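Local structure of saframycin Mx1 synthetase B (3KXW) at residues 534-546 with 565-578. The protein is an AMP-binding enzyme of the ANL superfamily, also called fatty acid AMP ligase, and holds 5'-O-[(S)-(dodecanoyloxy)(hydroxy)phosphoryl]adenosine in its pocket. Residues are numbered along the deposited sequence; the frame is centred on the assembly and turned at random.
Sequences QLEVHTIVLIPLK and LLDKTLPIVATWQL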
loop_
_atom_site.group_PDB
_atom_site.type_symbol
_atom_site.label_atom_id
_atom_site.label_comp_id
_atom_site.label_asym_id
_atom_site.label_seq_id
_atom_site.Cartn_x
_atom_site.Cartn_y
_atom_site.Cartn_z
ATOM N N GLN A 534 -2.738 -0.190 -9.649
ATOM C CA GLN A 534 -2.179 0.195 -8.351
ATOM C C GLN A 534 -1.025 1.169 -8.535
ATOM O O GLN A 534 -0.004 1.063 -7.852
ATOM C CB GLN A 534 -1.729 -1.049 -7.557
ATOM C CG GLN A 534 -2.881 -1.935 -7.072
ATOM C CD GLN A 534 -3.609 -2.618 -8.212
ATOM O OE1 GLN A 534 -3.017 -3.391 -8.977
ATOM N NE2 GLN A 534 -4.902 -2.342 -8.335
ATOM N N LEU A 535 -1.184 2.117 -9.465
ATOM C CA LEU A 535 -0.185 3.149 -9.672
ATOM C C LEU A 535 -0.847 4.523 -9.595
ATOM O O LEU A 535 -2.050 4.638 -9.818
ATOM C CB LEU A 535 0.489 2.997 -11.044
ATOM C CG LEU A 535 1.326 1.723 -11.259
ATOM C CD1 LEU A 535 1.612 1.543 -12.731
ATOM C CD2 LEU A 535 2.628 1.797 -10.456
ATOM N N GLU A 536 -0.064 5.547 -9.271
ATOM C CA GLU A 536 -0.584 6.916 -9.202
ATOM C C GLU A 536 -0.053 7.811 -10.315
ATOM O O GLU A 536 1.145 8.073 -10.372
ATOM C CB GLU A 536 -0.239 7.562 -7.860
ATOM C CG GLU A 536 -0.703 6.768 -6.657
ATOM C CD GLU A 536 0.394 5.884 -6.134
ATOM O OE1 GLU A 536 1.099 5.269 -6.952
ATOM O OE2 GLU A 536 0.585 5.808 -4.905
ATOM N N VAL A 537 -0.943 8.308 -11.178
ATOM C CA VAL A 537 -0.539 9.280 -12.214
ATOM C C VAL A 537 -0.166 10.640 -11.626
ATOM O O VAL A 537 -0.930 11.216 -10.850
ATOM C CB VAL A 537 -1.652 9.506 -13.248
ATOM C CG1 VAL A 537 -1.177 10.514 -14.304
ATOM C CG2 VAL A 537 -2.044 8.180 -13.903
ATOM N N HIS A 538 0.998 11.172 -12.006
ATOM C CA HIS A 538 1.467 12.431 -11.443
ATOM C C HIS A 538 1.184 13.610 -12.350
ATOM O O HIS A 538 0.953 14.741 -11.884
ATOM C CB HIS A 538 2.955 12.359 -11.121
ATOM C CG HIS A 538 3.311 11.215 -10.217
ATOM N ND1 HIS A 538 2.949 11.177 -8.886
ATOM C CD2 HIS A 538 3.965 10.051 -10.466
ATOM C CE1 HIS A 538 3.378 10.045 -8.350
ATOM N NE2 HIS A 538 4.000 9.346 -9.287
ATOM N N THR A 539 1.176 13.329 -13.649
ATOM C CA THR A 539 1.030 14.361 -14.645
ATOM C C THR A 539 0.137 13.851 -15.763
ATOM O O THR A 539 0.309 12.733 -16.248
ATOM C CB THR A 539 2.412 14.740 -15.259
ATOM O OG1 THR A 539 3.316 15.154 -14.223
ATOM C CG2 THR A 539 2.261 15.847 -16.277
ATOM N N ILE A 540 -0.822 14.668 -16.179
ATOM C CA ILE A 540 -1.640 14.320 -17.342
ATOM C C ILE A 540 -1.610 15.462 -18.330
ATOM O O ILE A 540 -1.826 16.609 -17.946
ATOM C CB ILE A 540 -3.123 14.051 -16.957
ATOM C CG1 ILE A 540 -3.188 12.934 -15.917
ATOM C CG2 ILE A 540 -3.952 13.694 -18.207
ATOM C CD1 ILE A 540 -4.572 12.699 -15.380
ATOM N N VAL A 541 -1.368 15.144 -19.601
ATOM C CA VAL A 541 -1.327 16.171 -20.641
ATOM C C VAL A 541 -2.358 15.873 -21.725
ATOM O O VAL A 541 -2.419 14.750 -22.229
ATOM C CB VAL A 541 0.071 16.255 -21.324
ATOM C CG1 VAL A 541 0.119 17.448 -22.247
ATOM C CG2 VAL A 541 1.180 16.371 -20.278
ATOM N N LEU A 542 -3.141 16.888 -22.089
ATOM C CA LEU A 542 -4.182 16.752 -23.096
ATOM C C LEU A 542 -3.707 17.513 -24.329
ATOM O O LEU A 542 -3.200 18.620 -24.207
ATOM C CB LEU A 542 -5.524 17.335 -22.591
ATOM C CG LEU A 542 -6.118 16.730 -21.301
ATOM C CD1 LEU A 542 -7.509 17.311 -20.962
ATOM C CD2 LEU A 542 -6.190 15.186 -21.334
ATOM N N ILE A 543 -3.865 16.904 -25.497
ATOM C CA ILE A 543 -3.500 17.526 -26.761
ATOM C C ILE A 543 -4.609 17.261 -27.787
ATOM O O ILE A 543 -5.450 16.398 -27.569
ATOM C CB ILE A 543 -2.157 16.970 -27.262
ATOM C CG1 ILE A 543 -2.275 15.478 -27.588
ATOM C CG2 ILE A 543 -1.050 17.227 -26.212
ATOM C CD1 ILE A 543 -1.080 14.960 -28.351
ATOM N N PRO A 544 -4.604 17.997 -28.914
ATOM C CA PRO A 544 -5.655 17.837 -29.928
ATOM C C PRO A 544 -5.600 16.497 -30.655
ATOM O O PRO A 544 -4.566 15.832 -30.693
ATOM C CB PRO A 544 -5.364 18.980 -30.931
ATOM C CG PRO A 544 -4.516 19.957 -30.184
ATOM C CD PRO A 544 -3.675 19.087 -29.269
ATOM N N LEU A 545 -6.734 16.113 -31.229
ATOM C CA LEU A 545 -6.827 14.939 -32.083
ATOM C C LEU A 545 -5.781 14.959 -33.185
ATOM O O LEU A 545 -5.427 16.017 -33.697
ATOM C CB LEU A 545 -8.206 14.868 -32.738
ATOM C CG LEU A 545 -9.283 13.971 -32.155
ATOM C CD1 LEU A 545 -10.322 13.672 -33.250
ATOM C CD2 LEU A 545 -8.707 12.665 -31.592
ATOM N N LYS A 546 -5.294 13.768 -33.533
ATOM C CA LYS A 546 -4.309 13.594 -34.609
ATOM C C LYS A 546 -2.960 14.268 -34.318
ATOM O O LYS A 546 -2.115 14.399 -35.203
ATOM C CB LYS A 546 -4.899 14.066 -35.955
ATOM C CG LYS A 546 -4.033 13.766 -37.188
ATOM C CD LYS A 546 -3.969 12.261 -37.526
ATOM C CE LYS A 546 -3.426 12.026 -38.951
ATOM N NZ LYS A 546 -3.439 10.578 -39.378
ATOM N N LEU A 565 7.183 16.395 -25.260
ATOM C CA LEU A 565 6.896 17.020 -23.985
ATOM C C LEU A 565 8.180 17.691 -23.542
ATOM O O LEU A 565 8.174 18.798 -22.999
ATOM C CB LEU A 565 6.491 15.976 -22.949
ATOM C CG LEU A 565 5.709 16.515 -21.755
ATOM C CD1 LEU A 565 4.535 17.345 -22.263
ATOM C CD2 LEU A 565 5.209 15.380 -20.880
ATOM N N LEU A 566 9.286 16.995 -23.788
ATOM C CA LEU A 566 10.618 17.452 -23.411
ATOM C C LEU A 566 11.068 18.653 -24.258
ATOM O O LEU A 566 11.685 19.583 -23.739
ATOM C CB LEU A 566 11.617 16.296 -23.544
ATOM C CG LEU A 566 12.960 16.496 -22.840
ATOM C CD1 LEU A 566 12.736 16.951 -21.405
ATOM C CD2 LEU A 566 13.779 15.219 -22.885
ATOM N N ASP A 567 10.764 18.617 -25.556
ATOM C CA ASP A 567 10.980 19.757 -26.456
ATOM C C ASP A 567 10.206 20.999 -26.017
ATOM O O ASP A 567 10.735 22.111 -26.044
ATOM C CB ASP A 567 10.544 19.414 -27.881
ATOM C CG ASP A 567 11.664 18.838 -28.713
ATOM O OD1 ASP A 567 11.728 19.134 -29.929
ATOM O OD2 ASP A 567 12.481 18.079 -28.154
ATOM N N LYS A 568 8.952 20.798 -25.626
ATOM C CA LYS A 568 8.004 21.890 -25.398
ATOM C C LYS A 568 7.517 22.433 -26.741
ATOM O O LYS A 568 7.223 23.628 -26.878
ATOM C CB LYS A 568 8.613 23.000 -24.532
ATOM N N THR A 569 7.422 21.535 -27.720
ATOM C CA THR A 569 6.986 21.878 -29.067
ATOM C C THR A 569 5.486 21.658 -29.313
ATOM O O THR A 569 4.820 22.484 -29.940
ATOM C CB THR A 569 7.750 21.046 -30.119
ATOM O OG1 THR A 569 6.995 21.011 -31.338
ATOM C CG2 THR A 569 7.917 19.634 -29.632
ATOM N N LEU A 570 4.951 20.547 -28.824
ATOM C CA LEU A 570 3.598 20.170 -29.216
ATOM C C LEU A 570 2.461 21.051 -28.685
ATOM O O LEU A 570 2.578 21.712 -27.643
ATOM C CB LEU A 570 3.331 18.678 -28.985
ATOM C CG LEU A 570 3.556 17.983 -27.652
ATOM C CD1 LEU A 570 3.024 18.809 -26.508
ATOM C CD2 LEU A 570 2.844 16.654 -27.735
ATOM N N PRO A 571 1.350 21.079 -29.427
ATOM C CA PRO A 571 0.220 21.902 -28.999
ATOM C C PRO A 571 -0.363 21.265 -27.752
ATOM O O PRO A 571 -0.635 20.066 -27.776
ATOM C CB PRO A 571 -0.779 21.773 -30.160
ATOM C CG PRO A 571 -0.063 21.050 -31.263
ATOM C CD PRO A 571 1.032 20.270 -30.617
ATOM N N ILE A 572 -0.543 22.031 -26.687
ATOM C CA ILE A 572 -1.099 21.482 -25.460
ATOM C C ILE A 572 -2.444 22.115 -25.139
ATOM O O ILE A 572 -2.569 23.336 -25.112
ATOM C CB ILE A 572 -0.131 21.670 -24.263
ATOM C CG1 ILE A 572 1.083 20.748 -24.406
ATOM C CG2 ILE A 572 -0.839 21.395 -22.954
ATOM C CD1 ILE A 572 1.991 20.735 -23.176
ATOM N N VAL A 573 -3.449 21.278 -24.900
ATOM C CA VAL A 573 -4.775 21.749 -24.530
ATOM C C VAL A 573 -4.813 22.078 -23.044
ATOM O O VAL A 573 -5.315 23.126 -22.636
ATOM C CB VAL A 573 -5.847 20.694 -24.831
ATOM C CG1 VAL A 573 -7.203 21.100 -24.232
ATOM C CG2 VAL A 573 -5.940 20.440 -26.340
ATOM N N ALA A 574 -4.305 21.163 -22.221
ATOM C CA ALA A 574 -4.249 21.418 -20.784
ATOM C C ALA A 574 -3.306 20.445 -20.127
ATOM O O ALA A 574 -3.007 19.380 -20.682
ATOM C CB ALA A 574 -5.643 21.334 -20.146
ATOM N N THR A 575 -2.826 20.822 -18.950
ATOM C CA THR A 575 -1.943 19.954 -18.182
ATOM C C THR A 575 -2.499 19.878 -16.782
ATOM O O THR A 575 -3.033 20.862 -16.284
ATOM C CB THR A 575 -0.499 20.505 -18.153
ATOM O OG1 THR A 575 0.014 20.550 -19.486
ATOM C CG2 THR A 575 0.433 19.618 -17.316
ATOM N N TRP A 576 -2.386 18.714 -16.151
ATOM C CA TRP A 576 -2.779 18.552 -14.755
ATOM C C TRP A 576 -1.544 18.027 -14.031
ATOM O O TRP A 576 -0.891 17.106 -14.523
ATOM C CB TRP A 576 -3.917 17.529 -14.701
ATOM C CG TRP A 576 -4.429 17.092 -13.342
ATOM C CD1 TRP A 576 -5.483 17.620 -12.655
ATOM C CD2 TRP A 576 -3.971 15.966 -12.574
ATOM N NE1 TRP A 576 -5.692 16.913 -11.483
ATOM C CE2 TRP A 576 -4.773 15.893 -11.415
ATOM C CE3 TRP A 576 -2.957 15.015 -12.754
ATOM C CZ2 TRP A 576 -4.582 14.912 -10.433
ATOM C CZ3 TRP A 576 -2.760 14.044 -11.773
ATOM C CH2 TRP A 576 -3.572 14.002 -10.630
ATOM N N GLN A 577 -1.223 18.620 -12.886
ATOM C CA GLN A 577 -0.083 18.183 -12.079
ATOM C C GLN A 577 -0.536 17.922 -10.649
ATOM O O GLN A 577 -0.914 18.853 -9.925
ATOM C CB GLN A 577 1.025 19.241 -12.077
ATOM C CG GLN A 577 1.665 19.510 -13.443
ATOM C CD GLN A 577 2.720 18.481 -13.817
ATOM O OE1 GLN A 577 2.720 17.364 -13.302
ATOM N NE2 GLN A 577 3.630 18.854 -14.714
ATOM N N LEU A 578 -0.492 16.663 -10.237
ATOM C CA LEU A 578 -0.974 16.271 -8.906
ATOM C C LEU A 578 -0.400 17.125 -7.778
ATOM O O LEU A 578 -1.121 17.530 -6.858
ATOM C CB LEU A 578 -0.663 14.792 -8.648
ATOM C CG LEU A 578 -0.907 14.274 -7.233
ATOM C CD1 LEU A 578 -2.336 14.511 -6.815
ATOM C CD2 LEU A 578 -0.571 12.791 -7.173
#
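I540 and W576 form an antiparallel hydrogen-bonded pair where strand 574-577 edges the mixed sheet of the C-terminal domain of this ANL enzyme beside strand 539-544. W576 N reaches I540 O at 2.8 Å, and I540 N returns a bond to W576 O. At the far end the ladder closes in a classic beta bulge, V573 and A574 both facing L542: L542 O takes V573 N at 2.8 Å and, weakly, A574 N at 3.4 Å. The indole can be followed outward. CB of W576 lies 4.0 Å from I540 O; with CG anti to the backbone N (chi1 175°), CE3 comes against CG1 and CD1 of I540, and CZ3 brings the ring edge to V537 O, 3.5 Å away and in the ring plane. F522 of helix 515-533 stacks on this indole, and K276 makes a cation-pi contact with it. On the face carrying T539 and Q577, V541 meets L565 of helix 554-567 tip to tip, CG2 to CD1, while the V541 and I572 side chains cross at about a right angle. T539 and Q577 point out alongside each other. The bend at chi2 (-81°) brings Q577 OE1 beside T539 OG1, 2.5 Å away, a doubtfully short hydrogen bond.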